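Local coordinates for putative pyridoxal phosphate-dependent transferase (Clostridium difficile, PDB 4DQ6), which probably works as a pyridoxal-phosphate-dependent transferase of the class I and II aminotransferase family, binding pyridoxal-5'-phosphate as a dimer, at residues S20-M25 and D41-A46; D33-W38 and G350-N355; N302-I307 and V319-G324; V330-L335 and G366-N371. One frame throughout, in Å; residues are numbered along the deposited sequence. Where two conformers were deposited one is given.

Interaction 1: S20-M25 and D41-A46; sequences SKWSEM and DMDFKA
A buried charged cluster, in which K21 and W22 of the short helix 20-23 meet the aspartates D41 and D43 of the loop leading into helix 48-58, lies close to the subunit interface. K21 suits this place because its chain can run straight: CG stands anti to the backbone N (chi1 -174°) and the later torsions are all extended, which carries the ammonium deep into the loop. There, with D43 in its modelled conformer, NZ makes a salt bridge to D43 OD2 at 2.7 Å, approaching from above the carboxylate plane, and also donates to the backbone D41 O at 3.0 Å. On its way the K21 chain passes the D41 carboxylate, CD lying 3.3 Å from D41 OD1, an oxygen whose salt bridge is to R14. A water accepts from K21 N and donates to D41 OD2 at 2.7 Å; the same oxygen accepts from the backbone N of Y65 of the second subunit. R14 also pairs with D43 OD1, so both aspartates have cationic partners. Tryptophan supplies a flat donor beside the lysine: W22 NE1 reaches D43 OD1 on its syn side at 2.7 Å, nearly in the indole plane, the N-H...O angle being 163°.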
loop_
_atom_site.group_PDB
_atom_site.type_symbol
_atom_site.label_atom_id
_atom_site.label_comp_id
_atom_site.label_asym_id
_atom_site.label_seq_id
_atom_site.Cartn_x
_atom_site.Cartn_y
_atom_site.Cartn_z
ATOM N N SER A 20 -5.226 2.537 -15.926
ATOM C CA SER A 20 -6.675 2.571 -15.702
ATOM C C SER A 20 -7.382 3.644 -16.554
ATOM O O SER A 20 -8.439 3.397 -17.092
ATOM C CB SER A 20 -6.997 2.756 -14.242
ATOM O OG SER A 20 -6.462 3.956 -13.756
ATOM N N LYS A 21 -6.703 4.774 -16.757
ATOM C CA LYS A 21 -7.240 5.830 -17.608
ATOM C C LYS A 21 -7.570 5.308 -19.032
ATOM O O LYS A 21 -8.619 5.631 -19.615
ATOM C CB LYS A 21 -6.247 6.991 -17.677
ATOM C CG LYS A 21 -6.740 8.230 -18.432
ATOM C CD LYS A 21 -5.604 9.290 -18.431
ATOM C CE LYS A 21 -6.028 10.664 -18.938
ATOM N NZ LYS A 21 -4.863 11.626 -18.883
ATOM N N TRP A 22 -6.664 4.523 -19.580
ATOM C CA TRP A 22 -6.830 3.974 -20.936
ATOM C C TRP A 22 -7.533 2.640 -21.029
ATOM O O TRP A 22 -8.011 2.274 -22.119
ATOM C CB TRP A 22 -5.457 3.886 -21.593
ATOM C CG TRP A 22 -4.924 5.222 -21.996
ATOM C CD1 TRP A 22 -4.249 6.172 -21.228
ATOM C CD2 TRP A 22 -5.064 5.841 -23.303
ATOM N NE1 TRP A 22 -3.944 7.295 -21.982
ATOM C CE2 TRP A 22 -4.394 7.135 -23.229
ATOM C CE3 TRP A 22 -5.666 5.463 -24.497
ATOM C CZ2 TRP A 22 -4.331 7.983 -24.311
ATOM C CZ3 TRP A 22 -5.628 6.358 -25.574
ATOM C CH2 TRP A 22 -4.987 7.596 -25.465
ATOM N N SER A 23 -7.640 1.910 -19.915
ATOM C CA SER A 23 -8.080 0.513 -19.882
ATOM C C SER A 23 -9.350 0.204 -19.094
ATOM O O SER A 23 -9.918 -0.861 -19.263
ATOM C CB SER A 23 -6.959 -0.347 -19.298
ATOM O OG SER A 23 -5.868 -0.279 -20.193
ATOM N N GLU A 24 -9.775 1.103 -18.224
ATOM C CA GLU A 24 -10.971 0.903 -17.392
ATOM C C GLU A 24 -12.196 1.734 -17.799
ATOM O O GLU A 24 -13.163 1.872 -17.042
ATOM C CB GLU A 24 -10.647 1.186 -15.906
ATOM C CG GLU A 24 -9.845 0.072 -15.323
ATOM C CD GLU A 24 -9.481 0.212 -13.832
ATOM O OE1 GLU A 24 -10.125 0.982 -13.076
ATOM O OE2 GLU A 24 -8.540 -0.494 -13.426
ATOM N N MET A 25 -12.223 2.244 -19.020
ATOM C CA MET A 25 -13.412 2.976 -19.411
ATOM C C MET A 25 -14.643 2.092 -19.623
ATOM O O MET A 25 -15.757 2.583 -19.464
ATOM C CB MET A 25 -13.133 3.824 -20.655
ATOM C CG MET A 25 -12.263 5.016 -20.343
ATOM S SD MET A 25 -11.741 5.922 -21.772
ATOM C CE MET A 25 -10.600 4.754 -22.510
ATOM N N ASP A 41 -4.464 11.417 -13.971
ATOM C CA ASP A 41 -3.021 11.227 -14.142
ATOM C C ASP A 41 -2.713 11.820 -15.496
ATOM O O ASP A 41 -3.600 12.181 -16.243
ATOM C CB ASP A 41 -2.517 9.783 -13.912
ATOM C CG ASP A 41 -2.921 8.797 -14.970
ATOM O OD1 ASP A 41 -3.326 9.189 -16.091
ATOM O OD2 ASP A 41 -2.799 7.567 -14.707
ATOM N N MET A 42 -1.436 11.937 -15.812
ATOM C CA MET A 42 -1.064 12.680 -16.986
ATOM C C MET A 42 -0.644 11.764 -18.107
ATOM O O MET A 42 -0.066 10.684 -17.864
ATOM C CB MET A 42 0.128 13.597 -16.670
ATOM C CG MET A 42 0.077 14.433 -15.388
ATOM S SD MET A 42 1.647 15.428 -15.416
ATOM C CE MET A 42 1.478 16.209 -13.786
ATOM N N ASP A 43 -0.832 12.190 -19.347
ATOM C CA ASP A 43 -0.266 11.460 -20.502
ATOM C C ASP A 43 1.071 12.059 -20.908
ATOM O O ASP A 43 1.370 12.346 -22.118
ATOM C CB ASP A 43 -1.220 11.474 -21.669
ATOM C CG ASP A 43 -2.435 10.599 -21.427
ATOM O OD1 ASP A 43 -2.295 9.357 -21.432
ATOM O OD2 ASP A 43 -3.539 11.144 -21.244
ATOM N N PHE A 44 1.886 12.211 -19.891
ATOM C CA PHE A 44 3.247 12.649 -20.034
ATOM C C PHE A 44 4.213 11.685 -19.348
ATOM O O PHE A 44 3.914 11.093 -18.384
ATOM C CB PHE A 44 3.475 13.996 -19.408
ATOM C CG PHE A 44 2.727 15.111 -20.034
ATOM C CD1 PHE A 44 2.667 15.311 -21.405
ATOM C CD2 PHE A 44 2.123 16.014 -19.215
ATOM C CE1 PHE A 44 1.922 16.372 -21.922
ATOM C CE2 PHE A 44 1.424 17.102 -19.697
ATOM C CZ PHE A 44 1.301 17.258 -21.081
ATOM N N LYS A 45 5.411 11.534 -19.880
ATOM C CA LYS A 45 6.475 10.807 -19.201
ATOM C C LYS A 45 6.852 11.448 -17.898
ATOM O O LYS A 45 6.744 12.667 -17.747
ATOM C CB LYS A 45 7.712 10.745 -20.084
ATOM C CG LYS A 45 7.515 9.837 -21.274
ATOM C CD LYS A 45 8.779 9.744 -22.064
ATOM C CE LYS A 45 8.550 8.801 -23.215
ATOM N NZ LYS A 45 9.762 8.908 -24.052
ATOM N N ALA A 46 7.290 10.669 -16.933
ATOM C CA ALA A 46 7.776 11.232 -15.683
ATOM C C ALA A 46 9.022 12.014 -15.948
ATOM O O ALA A 46 9.693 11.762 -16.959
ATOM C CB ALA A 46 8.106 10.107 -14.665
HETATM O O HOH W 1 -4.036 5.337 -15.606
#

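Interaction 2: D33-W38 and G350-N355; sequences DLLPMW and GKVALN
L35 and A353 meet through their backbones: A353 N donates to L35 O at 2.9 Å, flanked by L35 N to K351 O at 3.0 Å and M37 N to A353 O at 2.8 Å. The side chain of A353 is small enough to fit close against W38, its CB 3.9 Å from W38 CD1, with L34 CD1 on another side at 4.0 Å. L34 also lays CD2 against the K351 backbone, 3.5 Å from its CA, a tight fit. The other face carries L35, V352 and, just beyond, M37: V352 turns CG2 away from its own backbone N, toward L35 O at 3.5 Å and the side chain of M37, while M37 CB meets L354 CD2 at 3.9 Å.

These bonds join strands 35-36 and 352-353 in a two-stranded parallel sheet, whose partners are more than 300 residues apart in sequence and so bring the N-terminal segment onto the C-terminal part of the chain. P36 fits because the pattern of bonds asks nothing of its nitrogen; L35 and M37 on either side of it supply the N-H groups.

Around this core, helix 25-29 covers the face of L34 and A353 through M25, and helix 376-390 covers L35 and M37 through A382. The W38 indole is held by NE1 bonding to K21 O and by an edge-to-face contact with Y29. R369 NH2 donates to W38 O, and R385 NH1 gives K351 O a second donor.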
loop_
_atom_site.group_PDB
_atom_site.type_symbol
_atom_site.label_atom_id
_atom_site.label_comp_id
_atom_site.label_asym_id
_atom_site.label_seq_id
_atom_site.Cartn_x
_atom_site.Cartn_y
_atom_site.Cartn_z
ATOM N N ASP A 33 -13.447 2.168 -26.155
ATOM C CA ASP A 33 -13.118 2.838 -27.392
ATOM C C ASP A 33 -13.452 4.334 -27.339
ATOM O O ASP A 33 -14.300 4.837 -28.107
ATOM C CB ASP A 33 -13.881 2.185 -28.531
ATOM C CG ASP A 33 -13.321 2.564 -29.850
ATOM O OD1 ASP A 33 -12.090 2.783 -29.866
ATOM O OD2 ASP A 33 -14.082 2.638 -30.845
ATOM N N LEU A 34 -12.812 5.023 -26.398
ATOM C CA LEU A 34 -12.986 6.438 -26.159
ATOM C C LEU A 34 -11.627 7.129 -26.000
ATOM O O LEU A 34 -10.675 6.515 -25.609
ATOM C CB LEU A 34 -13.800 6.645 -24.883
ATOM C CG LEU A 34 -15.152 5.962 -24.871
ATOM C CD1 LEU A 34 -15.659 6.100 -23.444
ATOM C CD2 LEU A 34 -16.091 6.594 -25.870
ATOM N N LEU A 35 -11.578 8.432 -26.277
ATOM C CA LEU A 35 -10.400 9.254 -26.009
ATOM C C LEU A 35 -10.504 9.646 -24.519
ATOM O O LEU A 35 -11.444 10.315 -24.147
ATOM C CB LEU A 35 -10.398 10.519 -26.877
ATOM C CG LEU A 35 -9.164 11.454 -26.858
ATOM C CD1 LEU A 35 -9.033 12.243 -28.161
ATOM C CD2 LEU A 35 -9.228 12.445 -25.719
ATOM N N PRO A 36 -9.529 9.254 -23.702
ATOM C CA PRO A 36 -9.695 9.458 -22.247
ATOM C C PRO A 36 -9.208 10.821 -21.766
ATOM O O PRO A 36 -8.048 11.186 -21.945
ATOM C CB PRO A 36 -8.832 8.330 -21.664
ATOM C CG PRO A 36 -7.757 8.189 -22.662
ATOM C CD PRO A 36 -8.380 8.385 -24.003
ATOM N N MET A 37 -10.081 11.560 -21.094
ATOM C CA MET A 37 -9.720 12.831 -20.500
ATOM C C MET A 37 -10.298 12.926 -19.098
ATOM O O MET A 37 -10.719 14.029 -18.659
ATOM C CB MET A 37 -10.287 13.987 -21.341
ATOM C CG MET A 37 -9.882 13.974 -22.805
ATOM S SD MET A 37 -8.150 14.343 -23.133
ATOM C CE MET A 37 -8.100 16.137 -22.911
ATOM N N TRP A 38 -10.316 11.801 -18.419
ATOM C CA TRP A 38 -11.128 11.696 -17.201
ATOM C C TRP A 38 -10.222 11.598 -15.996
ATOM O O TRP A 38 -9.855 12.626 -15.391
ATOM C CB TRP A 38 -12.189 10.574 -17.363
ATOM C CG TRP A 38 -11.644 9.164 -17.587
ATOM C CD1 TRP A 38 -10.880 8.680 -18.664
ATOM C CD2 TRP A 38 -11.872 7.998 -16.738
ATOM N NE1 TRP A 38 -10.593 7.360 -18.500
ATOM C CE2 TRP A 38 -11.183 6.886 -17.372
ATOM C CE3 TRP A 38 -12.541 7.775 -15.524
ATOM C CZ2 TRP A 38 -11.168 5.618 -16.833
ATOM C CZ3 TRP A 38 -12.507 6.491 -14.977
ATOM C CH2 TRP A 38 -11.860 5.419 -15.634
ATOM N N GLY A 350 -19.525 11.768 -29.397
ATOM C CA GLY A 350 -18.153 12.278 -29.302
ATOM C C GLY A 350 -17.060 11.224 -29.243
ATOM O O GLY A 350 -15.960 11.434 -29.738
ATOM N N LYS A 351 -17.365 10.104 -28.606
ATOM C CA LYS A 351 -16.375 9.061 -28.277
ATOM C C LYS A 351 -15.237 9.651 -27.416
ATOM O O LYS A 351 -14.055 9.469 -27.667
ATOM C CB LYS A 351 -15.824 8.380 -29.514
ATOM C CG LYS A 351 -16.851 7.698 -30.416
ATOM C CD LYS A 351 -16.200 6.602 -31.264
ATOM C CE LYS A 351 -15.028 7.098 -32.126
ATOM N NZ LYS A 351 -14.287 6.053 -32.933
ATOM N N VAL A 352 -15.635 10.347 -26.370
ATOM C CA VAL A 352 -14.671 10.993 -25.479
ATOM C C VAL A 352 -15.135 10.750 -24.044
ATOM O O VAL A 352 -16.323 10.720 -23.797
ATOM C CB VAL A 352 -14.508 12.513 -25.830
ATOM C CG1 VAL A 352 -15.833 13.251 -25.677
ATOM C CG2 VAL A 352 -13.346 13.149 -25.064
ATOM N N ALA A 353 -14.164 10.524 -23.152
ATOM C CA ALA A 353 -14.438 10.200 -21.747
ATOM C C ALA A 353 -14.037 11.349 -20.848
ATOM O O ALA A 353 -12.888 11.600 -20.638
ATOM C CB ALA A 353 -13.672 8.938 -21.377
ATOM N N LEU A 354 -15.035 12.069 -20.340
ATOM C CA LEU A 354 -14.838 13.133 -19.370
ATOM C C LEU A 354 -15.401 12.668 -18.017
ATOM O O LEU A 354 -16.162 11.688 -17.949
ATOM C CB LEU A 354 -15.604 14.382 -19.814
ATOM C CG LEU A 354 -15.449 14.825 -21.271
ATOM C CD1 LEU A 354 -16.244 16.111 -21.496
ATOM C CD2 LEU A 354 -14.001 14.969 -21.637
ATOM N N ASN A 355 -15.071 13.386 -16.951
ATOM C CA ASN A 355 -15.683 13.060 -15.642
ATOM C C ASN A 355 -17.016 13.766 -15.519
ATOM O O ASN A 355 -17.087 15.025 -15.548
ATOM C CB ASN A 355 -14.791 13.470 -14.484
ATOM C CG ASN A 355 -13.615 12.569 -14.271
ATOM O OD1 ASN A 355 -12.586 12.695 -14.959
ATOM N ND2 ASN A 355 -13.671 11.763 -13.210
#

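Interaction 3: N302-I307 and V319-G324; sequences NIDFAI and VRKPEG
Helix 289-313 packs through I303, D304 and I307 onto the loop 319-324, which links strand 318-319 to strand 327-331 of the four-stranded antiparallel sheet. The helix and the edge of this sheet are thus joined by a helix-on-loop contact with an apolar floor and an ionic rim.

The apolar part rests on two isoleucines one turn apart, whose branched chains lie against the loop. I307 reaches with CD1 to K321 CB at 3.6 Å, its chain crossing that of the lysine at about a right angle, and touches V319 CG1 with its own CG1 at 4.1 Å. I303 uses CG2 as its main contact: it lies 3.8 Å from K321 CG and 4.0 Å from P322 CD. Proline presents a rigid apolar ring here, and I303 CD1 also meets P322 CG as the two side chains run antiparallel alongside one another. Beyond them, L328 backs both V319 and P322.

The ionic part is carried by K321, whose aliphatic stem lies over the isoleucines. With CG anti to the backbone N (chi1 -177°) and the rest extended, the ammonium arrives at the solvent side of the helix, where E300 is a second carboxylate partner. K321 NZ forms a salt bridge with D304 OD1 at 2.8 Å, using that oxygen's syn lone pair.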
loop_
_atom_site.group_PDB
_atom_site.type_symbol
_atom_site.label_atom_id
_atom_site.label_comp_id
_atom_site.label_asym_id
_atom_site.label_seq_id
_atom_site.Cartn_x
_atom_site.Cartn_y
_atom_site.Cartn_z
ATOM N N ASN A 302 -1.885 24.976 -22.604
ATOM C CA ASN A 302 -3.048 24.081 -22.882
ATOM C C ASN A 302 -4.366 24.698 -22.406
ATOM O O ASN A 302 -5.353 24.608 -23.087
ATOM C CB ASN A 302 -2.903 22.685 -22.256
ATOM C CG ASN A 302 -2.207 21.658 -23.173
ATOM O OD1 ASN A 302 -1.647 21.993 -24.281
ATOM N ND2 ASN A 302 -2.117 20.420 -22.673
ATOM N N ILE A 303 -4.361 25.226 -21.165
ATOM C CA ILE A 303 -5.572 25.800 -20.573
ATOM C C ILE A 303 -6.060 26.997 -21.389
ATOM O O ILE A 303 -7.221 27.067 -21.774
ATOM C CB ILE A 303 -5.311 26.139 -19.112
ATOM C CG1 ILE A 303 -5.287 24.879 -18.272
ATOM C CG2 ILE A 303 -6.380 27.110 -18.637
ATOM C CD1 ILE A 303 -4.659 25.041 -16.894
ATOM N N ASP A 304 -5.140 27.879 -21.715
ATOM C CA ASP A 304 -5.460 29.055 -22.526
ATOM C C ASP A 304 -5.974 28.643 -23.931
ATOM O O ASP A 304 -6.965 29.167 -24.409
ATOM C CB ASP A 304 -4.238 29.965 -22.588
ATOM C CG ASP A 304 -3.973 30.705 -21.318
ATOM O OD1 ASP A 304 -4.883 30.798 -20.448
ATOM O OD2 ASP A 304 -2.846 31.186 -21.192
ATOM N N PHE A 305 -5.344 27.630 -24.523
ATOM C CA PHE A 305 -5.768 27.101 -25.828
ATOM C C PHE A 305 -7.183 26.540 -25.755
ATOM O O PHE A 305 -8.032 26.842 -26.609
ATOM C CB PHE A 305 -4.771 26.055 -26.342
ATOM C CG PHE A 305 -5.302 25.249 -27.476
ATOM C CD1 PHE A 305 -5.214 25.745 -28.767
ATOM C CD2 PHE A 305 -5.955 24.035 -27.267
ATOM C CE1 PHE A 305 -5.718 25.020 -29.834
ATOM C CE2 PHE A 305 -6.453 23.308 -28.328
ATOM C CZ PHE A 305 -6.359 23.818 -29.606
ATOM N N ALA A 306 -7.468 25.763 -24.700
ATOM C CA ALA A 306 -8.768 25.140 -24.557
ATOM C C ALA A 306 -9.869 26.139 -24.350
ATOM O O ALA A 306 -10.935 26.001 -24.896
ATOM C CB ALA A 306 -8.758 24.111 -23.435
ATOM N N ILE A 307 -9.616 27.132 -23.523
ATOM C CA ILE A 307 -10.623 28.146 -23.256
ATOM C C ILE A 307 -10.889 28.970 -24.500
ATOM O O ILE A 307 -12.028 29.223 -24.827
ATOM C CB ILE A 307 -10.210 29.020 -22.061
ATOM C CG1 ILE A 307 -10.279 28.200 -20.800
ATOM C CG2 ILE A 307 -11.095 30.248 -21.924
ATOM C CD1 ILE A 307 -9.648 28.864 -19.611
ATOM N N VAL A 319 -16.855 28.339 -19.143
ATOM C CA VAL A 319 -15.635 27.820 -18.493
ATOM C C VAL A 319 -14.896 29.027 -17.906
ATOM O O VAL A 319 -14.801 30.061 -18.550
ATOM C CB VAL A 319 -14.762 27.010 -19.461
ATOM C CG1 VAL A 319 -14.382 27.850 -20.658
ATOM C CG2 VAL A 319 -13.567 26.375 -18.740
ATOM N N ARG A 320 -14.492 28.897 -16.642
ATOM C CA ARG A 320 -13.624 29.840 -15.943
ATOM C C ARG A 320 -12.227 29.227 -15.859
ATOM O O ARG A 320 -12.122 28.052 -15.477
ATOM C CB ARG A 320 -14.158 30.092 -14.513
ATOM N N LYS A 321 -11.193 29.990 -16.158
ATOM C CA LYS A 321 -9.806 29.470 -16.109
ATOM C C LYS A 321 -9.512 29.039 -14.645
ATOM O O LYS A 321 -9.736 29.817 -13.687
ATOM C CB LYS A 321 -8.827 30.530 -16.529
ATOM C CG LYS A 321 -7.398 30.102 -16.591
ATOM C CD LYS A 321 -6.506 31.141 -17.233
ATOM C CE LYS A 321 -5.059 30.775 -17.080
ATOM N NZ LYS A 321 -4.184 31.677 -17.924
ATOM N N PRO A 322 -9.033 27.825 -14.446
ATOM C CA PRO A 322 -8.685 27.414 -13.070
ATOM C C PRO A 322 -7.476 28.144 -12.562
ATOM O O PRO A 322 -6.629 28.581 -13.329
ATOM C CB PRO A 322 -8.312 25.958 -13.217
ATOM C CG PRO A 322 -7.930 25.780 -14.673
ATOM C CD PRO A 322 -8.720 26.785 -15.456
ATOM N N GLU A 323 -7.369 28.287 -11.258
ATOM C CA GLU A 323 -6.236 28.859 -10.583
ATOM C C GLU A 323 -5.166 27.801 -10.259
ATOM O O GLU A 323 -3.944 28.115 -10.140
ATOM C CB GLU A 323 -6.717 29.525 -9.290
ATOM C CG GLU A 323 -7.679 30.679 -9.574
ATOM C CD GLU A 323 -8.479 31.176 -8.389
ATOM O OE1 GLU A 323 -8.337 30.569 -7.349
ATOM O OE2 GLU A 323 -9.242 32.187 -8.608
ATOM N N GLY A 324 -5.602 26.556 -10.138
ATOM C CA GLY A 324 -4.737 25.414 -9.914
ATOM C C GLY A 324 -5.398 24.143 -10.334
ATOM O O GLY A 324 -6.574 24.160 -10.752
#

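Interaction 4: V330-L335 and G366-N371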
loop_
_atom_site.group_PDB
_atom_site.type_symbol
_atom_site.label_atom_id
_atom_site.label_comp_id
_atom_site.label_asym_id
_atom_site.label_seq_id
_atom_site.Cartn_x
_atom_site.Cartn_y
_atom_site.Cartn_z
ATOM N N VAL A 330 -16.161 22.544 -16.960
ATOM C CA VAL A 330 -16.879 23.169 -18.062
ATOM C C VAL A 330 -18.386 22.943 -17.908
ATOM O O VAL A 330 -18.823 21.831 -17.694
ATOM C CB VAL A 330 -16.425 22.575 -19.421
ATOM C CG1 VAL A 330 -17.187 23.198 -20.581
ATOM C CG2 VAL A 330 -14.917 22.702 -19.609
ATOM N N ASP A 331 -19.148 24.038 -17.957
ATOM C CA ASP A 331 -20.579 24.020 -17.814
ATOM C C ASP A 331 -21.232 23.831 -19.196
ATOM O O ASP A 331 -21.071 24.664 -20.075
ATOM C CB ASP A 331 -20.981 25.350 -17.201
ATOM C CG ASP A 331 -22.459 25.479 -16.978
ATOM O OD1 ASP A 331 -23.209 24.501 -17.136
ATOM O OD2 ASP A 331 -22.855 26.621 -16.659
ATOM N N PHE A 332 -21.950 22.719 -19.323
ATOM C CA PHE A 332 -22.715 22.357 -20.523
ATOM C C PHE A 332 -24.212 22.602 -20.394
ATOM O O PHE A 332 -24.991 22.206 -21.247
ATOM C CB PHE A 332 -22.541 20.865 -20.806
ATOM C CG PHE A 332 -21.198 20.467 -21.320
ATOM C CD1 PHE A 332 -20.085 20.499 -20.536
ATOM C CD2 PHE A 332 -21.079 19.963 -22.629
ATOM C CE1 PHE A 332 -18.859 20.096 -21.035
ATOM C CE2 PHE A 332 -19.879 19.555 -23.141
ATOM C CZ PHE A 332 -18.737 19.600 -22.316
ATOM N N SER A 333 -24.646 23.238 -19.310
ATOM C CA SER A 333 -26.059 23.319 -19.010
ATOM C C SER A 333 -26.867 24.095 -20.069
ATOM O O SER A 333 -28.060 23.807 -20.268
ATOM C CB SER A 333 -26.285 23.950 -17.621
ATOM O OG SER A 333 -25.807 25.269 -17.562
ATOM N N ALA A 334 -26.237 25.023 -20.781
ATOM C CA ALA A 334 -26.977 25.845 -21.779
ATOM C C ALA A 334 -27.449 24.998 -22.970
ATOM O O ALA A 334 -28.285 25.449 -23.735
ATOM C CB ALA A 334 -26.151 27.047 -22.250
ATOM N N LEU A 335 -26.953 23.781 -23.119
ATOM C CA LEU A 335 -27.444 22.829 -24.159
ATOM C C LEU A 335 -28.841 22.261 -23.855
ATOM O O LEU A 335 -29.496 21.640 -24.731
ATOM C CB LEU A 335 -26.476 21.663 -24.329
ATOM C CG LEU A 335 -25.025 22.007 -24.679
ATOM C CD1 LEU A 335 -24.137 20.773 -24.778
ATOM C CD2 LEU A 335 -24.945 22.795 -25.991
ATOM N N GLY A 366 -24.757 19.359 -14.795
ATOM C CA GLY A 366 -24.569 20.191 -15.955
ATOM C C GLY A 366 -23.100 20.411 -16.314
ATOM O O GLY A 366 -22.820 20.908 -17.406
ATOM N N TYR A 367 -22.169 20.019 -15.441
ATOM C CA TYR A 367 -20.744 20.203 -15.686
ATOM C C TYR A 367 -20.091 18.899 -16.138
ATOM O O TYR A 367 -20.616 17.829 -15.913
ATOM C CB TYR A 367 -20.058 20.642 -14.382
ATOM C CG TYR A 367 -20.182 22.111 -14.123
ATOM C CD1 TYR A 367 -21.252 22.609 -13.413
ATOM C CD2 TYR A 367 -19.182 23.003 -14.525
ATOM C CE1 TYR A 367 -21.361 23.973 -13.172
ATOM C CE2 TYR A 367 -19.302 24.371 -14.273
ATOM C CZ TYR A 367 -20.356 24.818 -13.592
ATOM O OH TYR A 367 -20.376 26.193 -13.322
ATOM N N GLN A 368 -18.923 19.036 -16.765
ATOM C CA GLN A 368 -17.989 17.937 -16.996
ATOM C C GLN A 368 -16.596 18.437 -16.668
ATOM O O GLN A 368 -16.270 19.598 -16.914
ATOM C CB GLN A 368 -17.973 17.495 -18.476
ATOM C CG GLN A 368 -19.338 17.099 -18.997
ATOM C CD GLN A 368 -19.745 15.674 -18.626
ATOM O OE1 GLN A 368 -18.885 14.778 -18.647
ATOM N NE2 GLN A 368 -21.057 15.443 -18.391
ATOM N N ARG A 369 -15.790 17.544 -16.127
ATOM C CA ARG A 369 -14.369 17.777 -15.862
ATOM C C ARG A 369 -13.435 17.123 -16.886
ATOM O O ARG A 369 -13.553 15.945 -17.196
ATOM C CB ARG A 369 -14.027 17.301 -14.451
ATOM C CG ARG A 369 -12.787 17.911 -13.866
ATOM C CD ARG A 369 -12.241 17.115 -12.694
ATOM N NE ARG A 369 -11.712 15.793 -13.067
ATOM C CZ ARG A 369 -11.279 14.909 -12.200
ATOM N NH1 ARG A 369 -11.342 15.158 -10.867
ATOM N NH2 ARG A 369 -10.780 13.759 -12.619
ATOM N N ILE A 370 -12.542 17.972 -17.383
ATOM C CA ILE A 370 -11.634 17.629 -18.466
ATOM C C ILE A 370 -10.171 17.722 -17.993
ATOM O O ILE A 370 -9.736 18.749 -17.490
ATOM C CB ILE A 370 -11.819 18.512 -19.694
ATOM C CG1 ILE A 370 -13.308 18.667 -20.056
ATOM C CG2 ILE A 370 -11.073 17.902 -20.867
ATOM C CD1 ILE A 370 -13.625 19.602 -21.197
ATOM N N ASN A 371 -9.449 16.614 -18.170
ATOM C CA ASN A 371 -8.041 16.514 -17.856
ATOM C C ASN A 371 -7.126 17.069 -18.938
ATOM O O ASN A 371 -7.083 16.491 -20.017
ATOM C CB ASN A 371 -7.695 15.066 -17.512
ATOM C CG ASN A 371 -6.258 14.862 -17.098
ATOM O OD1 ASN A 371 -5.368 15.676 -17.379
ATOM N ND2 ASN A 371 -5.990 13.682 -16.548
#
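The Y367 ring has D331 CB over one face, a CH-pi contact 3.9 Å from the ring centroid and offset toward the rim; the D331 carboxylate plane is only 23° from that of the ring. D331 and Y367 belong to neighbouring antiparallel strands, 327-331 and 367-371, of the four-stranded sheet, and F332 follows directly after the first. W329 stacks on Y367 as well, and the phenol OH bonds to K145. The F332 ring brings CE1 to 3.7 Å from Q368 CG, ring and amide planes nearly perpendicular, while its edge lies toward G366 O.

V330 and Q368 form a hydrogen-bonded pair, V330 N to Q368 O and Q368 N to V330 O each 2.9 Å; D331 with Y367 is the next, non-hydrogen-bonded one. F332 N to G366 O (2.8 Å) closes this end. Glycine suits position 366: at its backbone angles (phi 89°) a CB would press on the preceding carbonyl and crowd S333 CB. On the face of V330 and Q368, V330 CG2 meets I370 CD1 at 3.7 Å, and I386 of helix 376-390 covers F332 and I370.

With CG opposite its backbone N (chi1 180°), D331 builds an Asx turn: OD1 accepts from S333 N at 2.9 Å and, on its syn side, from S333 OG at 2.7 Å.

How the interactions relate
Strand 367-371, one half of interaction 4, has 327-331 on one side and on the other receives the chain of interaction 2 at N355; R369 N donates to N355 O and N371 N to M37 O, both at 2.9 Å. N371 ND2 continues to D41 O at 2.8 Å, and so joins interaction 4 to interaction 1, which meets interaction 2 through W38 NE1 and K21 O at 2.9 Å. Interaction 3 touches interaction 4 by packing, V319 CG2 to V330 CG2 at 4.0 Å. The cofactor lies nearby: the side chains of D41, N355 and P322 are about 8, 9 and 13 Å from bound pyridoxal-5'-phosphate, and R369 NH1 bonds to N175 of its pocket.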